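Local coordinates for uncharacterized protein PF1083 (Pyrococcus furiosus, PDB 3NRN), which is of unknown function but binds adenosine monophosphate and may be an oxidoreductase of the flavin-containing amine oxidase type, at residues E268-V276 against A329-L337. Residues are numbered along the deposited sequence; the frame is centred on the assembly and turned at random.
Sequences EGIKFNLAV and AIEKGWEEL
Phe-272 turns one edge of its ring onto a face of Trp-334, a T-shaped pair with the phenyl and the six-membered indole ring 5.0 Å apart between centroids and their planes at 85°. CD1 of Phe-272 is the atom that points into the indole, 3.7 Å from Trp-334 CE2. Gly-333 C lies over one face of the phenyl ring, and Gly-333 CA is 3.5 Å from Phe-272 CZ; a CB at this glycine would run into the ring. Near the plane of the phenyl, CE1 comes to 3.4 Å from the carbonyl oxygen of Ile-330, an atom that also accepts the helix bond from Trp-334 N. With CG anti to its carbonyl carbon (chi1 -66°), Trp-334 carries its indole toward the strand, and the ring's edge meets the backbone there, CH2 standing 3.4 Å from Asn-273 O. Helix 326-340 thus packs on one face of the mixed sheet containing strand 269-277, the two short segments crossing at -40° in the part of the chain away from the AMP pocket. The alternate residues Ile-270, Phe-272 and Leu-274 direct their side chains at the helix, whereas Asn-273 points away and its ND2 donates to Leu-348 O and Gln-350 OE1. Replacing Trp-334 by an alanine would probably leave the Phe-272 edge without its aromatic face and open a gap beside Leu-274, whose CD1 touches CZ3. Toward the start of the helix, Ile-270 CD1 rests 3.8 Å from Ala-329 CB and also touches Ile-330 CG1; further on, Leu-337 CD1 presses against Phe-272 CB at 3.5 Å.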
loop_
_atom_site.group_PDB
_atom_site.type_symbol
_atom_site.label_atom_id
_atom_site.label_comp_id
_atom_site.label_asym_id
_atom_site.label_seq_id
_atom_site.Cartn_x
_atom_site.Cartn_y
_atom_site.Cartn_z
ATOM N N GLU A 268 -6.354 -2.480 -11.442
ATOM C CA GLU A 268 -5.081 -3.100 -11.784
ATOM C C GLU A 268 -3.931 -2.125 -11.985
ATOM O O GLU A 268 -4.128 -0.943 -12.269
ATOM C CB GLU A 268 -5.214 -3.957 -13.044
ATOM C CG GLU A 268 -5.782 -5.344 -12.818
ATOM C CD GLU A 268 -7.258 -5.424 -13.131
ATOM O OE1 GLU A 268 -7.638 -5.075 -14.272
ATOM O OE2 GLU A 268 -8.035 -5.837 -12.245
ATOM N N GLY A 269 -2.721 -2.654 -11.840
ATOM C CA GLY A 269 -1.524 -1.858 -12.018
ATOM C C GLY A 269 -0.416 -2.706 -12.617
ATOM O O GLY A 269 -0.457 -3.937 -12.565
ATOM N N ILE A 270 0.575 -2.049 -13.204
ATOM C CA ILE A 270 1.689 -2.758 -13.793
ATOM C C ILE A 270 2.972 -2.210 -13.202
ATOM O O ILE A 270 3.140 -0.997 -13.067
ATOM C CB ILE A 270 1.722 -2.611 -15.345
ATOM C CG1 ILE A 270 0.467 -3.247 -15.953
ATOM C CG2 ILE A 270 2.969 -3.289 -15.909
ATOM C CD1 ILE A 270 0.474 -3.343 -17.466
ATOM N N LYS A 271 3.862 -3.121 -12.828
ATOM C CA LYS A 271 5.148 -2.762 -12.256
ATOM C C LYS A 271 6.256 -3.137 -13.226
ATOM O O LYS A 271 6.263 -4.233 -13.785
ATOM C CB LYS A 271 5.361 -3.491 -10.932
ATOM C CG LYS A 271 5.009 -2.672 -9.701
ATOM C CD LYS A 271 4.961 -3.542 -8.456
ATOM C CE LYS A 271 6.257 -4.316 -8.244
ATOM N NZ LYS A 271 6.078 -5.343 -7.173
ATOM N N PHE A 272 7.184 -2.214 -13.428
ATOM C CA PHE A 272 8.307 -2.435 -14.322
ATOM C C PHE A 272 9.593 -2.465 -13.514
ATOM O O PHE A 272 9.928 -1.507 -12.823
ATOM C CB PHE A 272 8.371 -1.316 -15.368
ATOM C CG PHE A 272 7.208 -1.316 -16.319
ATOM C CD1 PHE A 272 7.266 -2.034 -17.508
ATOM C CD2 PHE A 272 6.034 -0.632 -16.006
ATOM C CE1 PHE A 272 6.172 -2.074 -18.375
ATOM C CE2 PHE A 272 4.935 -0.666 -16.865
ATOM C CZ PHE A 272 5.005 -1.388 -18.051
ATOM N N ASN A 273 10.302 -3.581 -13.592
ATOM C CA ASN A 273 11.564 -3.731 -12.882
ATOM C C ASN A 273 12.645 -3.568 -13.952
ATOM O O ASN A 273 12.754 -4.395 -14.854
ATOM C CB ASN A 273 11.625 -5.116 -12.236
ATOM C CG ASN A 273 10.472 -5.358 -11.261
ATOM O OD1 ASN A 273 10.480 -4.851 -10.142
ATOM N ND2 ASN A 273 9.472 -6.121 -11.693
ATOM N N LEU A 274 13.426 -2.496 -13.847
ATOM C CA LEU A 274 14.462 -2.185 -14.832
ATOM C C LEU A 274 15.880 -2.235 -14.270
ATOM O O LEU A 274 16.173 -1.619 -13.247
ATOM C CB LEU A 274 14.197 -0.788 -15.411
ATOM C CG LEU A 274 15.042 -0.289 -16.587
ATOM C CD1 LEU A 274 14.642 -1.034 -17.853
ATOM C CD2 LEU A 274 14.826 1.209 -16.772
ATOM N N ALA A 275 16.761 -2.963 -14.950
ATOM C CA ALA A 275 18.154 -3.082 -14.518
ATOM C C ALA A 275 19.035 -2.113 -15.300
ATOM O O ALA A 275 19.446 -2.402 -16.423
ATOM C CB ALA A 275 18.641 -4.512 -14.719
ATOM N N VAL A 276 19.316 -0.961 -14.701
ATOM C CA VAL A 276 20.143 0.050 -15.343
ATOM C C VAL A 276 21.604 -0.097 -14.912
ATOM O O VAL A 276 21.919 -0.106 -13.720
ATOM C CB VAL A 276 19.644 1.481 -15.008
ATOM C CG1 VAL A 276 18.162 1.610 -15.349
ATOM C CG2 VAL A 276 19.868 1.787 -13.543
ATOM N N ALA A 329 0.075 -2.057 -22.985
ATOM C CA ALA A 329 0.521 -1.256 -21.852
ATOM C C ALA A 329 1.954 -1.600 -21.462
ATOM O O ALA A 329 2.775 -0.705 -21.240
ATOM C CB ALA A 329 -0.413 -1.474 -20.665
ATOM N N ILE A 330 2.251 -2.893 -21.359
ATOM C CA ILE A 330 3.598 -3.315 -20.997
ATOM C C ILE A 330 4.586 -2.795 -22.035
ATOM O O ILE A 330 5.640 -2.267 -21.686
ATOM C CB ILE A 330 3.713 -4.850 -20.907
ATOM C CG1 ILE A 330 2.940 -5.356 -19.678
ATOM C CG2 ILE A 330 5.180 -5.259 -20.813
ATOM C CD1 ILE A 330 2.964 -6.871 -19.499
ATOM N N GLU A 331 4.230 -2.947 -23.309
ATOM C CA GLU A 331 5.060 -2.484 -24.417
ATOM C C GLU A 331 5.287 -0.974 -24.348
ATOM O O GLU A 331 6.395 -0.495 -24.574
ATOM C CB GLU A 331 4.399 -2.825 -25.757
ATOM C CG GLU A 331 4.700 -4.212 -26.284
ATOM C CD GLU A 331 3.960 -4.510 -27.576
ATOM O OE1 GLU A 331 3.963 -3.640 -28.473
ATOM O OE2 GLU A 331 3.380 -5.613 -27.699
ATOM N N LYS A 332 4.227 -0.230 -24.054
ATOM C CA LYS A 332 4.327 1.220 -23.958
ATOM C C LYS A 332 5.155 1.562 -22.731
ATOM O O LYS A 332 5.852 2.580 -22.707
ATOM C CB LYS A 332 2.936 1.845 -23.834
ATOM C CG LYS A 332 2.913 3.365 -23.924
ATOM C CD LYS A 332 3.392 3.841 -25.288
ATOM C CE LYS A 332 3.327 5.357 -25.409
ATOM N NZ LYS A 332 3.826 5.830 -26.735
ATOM N N GLY A 333 5.079 0.700 -21.717
ATOM C CA GLY A 333 5.822 0.926 -20.492
ATOM C C GLY A 333 7.317 0.832 -20.714
ATOM O O GLY A 333 8.069 1.710 -20.295
ATOM N N TRP A 334 7.756 -0.235 -21.372
ATOM C CA TRP A 334 9.180 -0.410 -21.642
ATOM C C TRP A 334 9.672 0.662 -22.626
ATOM O O TRP A 334 10.831 1.076 -22.584
ATOM C CB TRP A 334 9.444 -1.809 -22.204
ATOM C CG TRP A 334 9.185 -2.939 -21.234
ATOM C CD1 TRP A 334 8.365 -4.010 -21.435
ATOM C CD2 TRP A 334 9.813 -3.150 -19.955
ATOM N NE1 TRP A 334 8.444 -4.877 -20.372
ATOM C CE2 TRP A 334 9.326 -4.375 -19.449
ATOM C CE3 TRP A 334 10.740 -2.424 -19.193
ATOM C CZ2 TRP A 334 9.734 -4.896 -18.211
ATOM C CZ3 TRP A 334 11.149 -2.941 -17.961
ATOM C CH2 TRP A 334 10.643 -4.168 -17.485
ATOM N N GLU A 335 8.784 1.108 -23.509
ATOM C CA GLU A 335 9.130 2.138 -24.483
ATOM C C GLU A 335 9.492 3.449 -23.778
ATOM O O GLU A 335 10.507 4.072 -24.090
ATOM C CB GLU A 335 7.956 2.388 -25.435
ATOM C CG GLU A 335 8.161 3.584 -26.359
ATOM C CD GLU A 335 6.853 4.187 -26.846
ATOM O OE1 GLU A 335 6.150 3.539 -27.650
ATOM O OE2 GLU A 335 6.527 5.315 -26.414
ATOM N N GLU A 336 8.654 3.868 -22.834
ATOM C CA GLU A 336 8.897 5.109 -22.103
ATOM C C GLU A 336 10.159 5.001 -21.258
ATOM O O GLU A 336 10.904 5.973 -21.119
ATOM C CB GLU A 336 7.697 5.445 -21.211
ATOM C CG GLU A 336 6.384 5.578 -21.971
ATOM C CD GLU A 336 5.202 5.854 -21.066
ATOM O OE1 GLU A 336 5.105 5.213 -19.999
ATOM O OE2 GLU A 336 4.360 6.703 -21.423
ATOM N N LEU A 337 10.399 3.818 -20.699
ATOM C CA LEU A 337 11.579 3.596 -19.875
ATOM C C LEU A 337 12.844 3.582 -20.729
ATOM O O LEU A 337 13.912 3.986 -20.273
ATOM C CB LEU A 337 11.446 2.284 -19.092
ATOM C CG LEU A 337 10.445 2.312 -17.926
ATOM C CD1 LEU A 337 10.347 0.935 -17.271
ATOM C CD2 LEU A 337 10.895 3.346 -16.905
#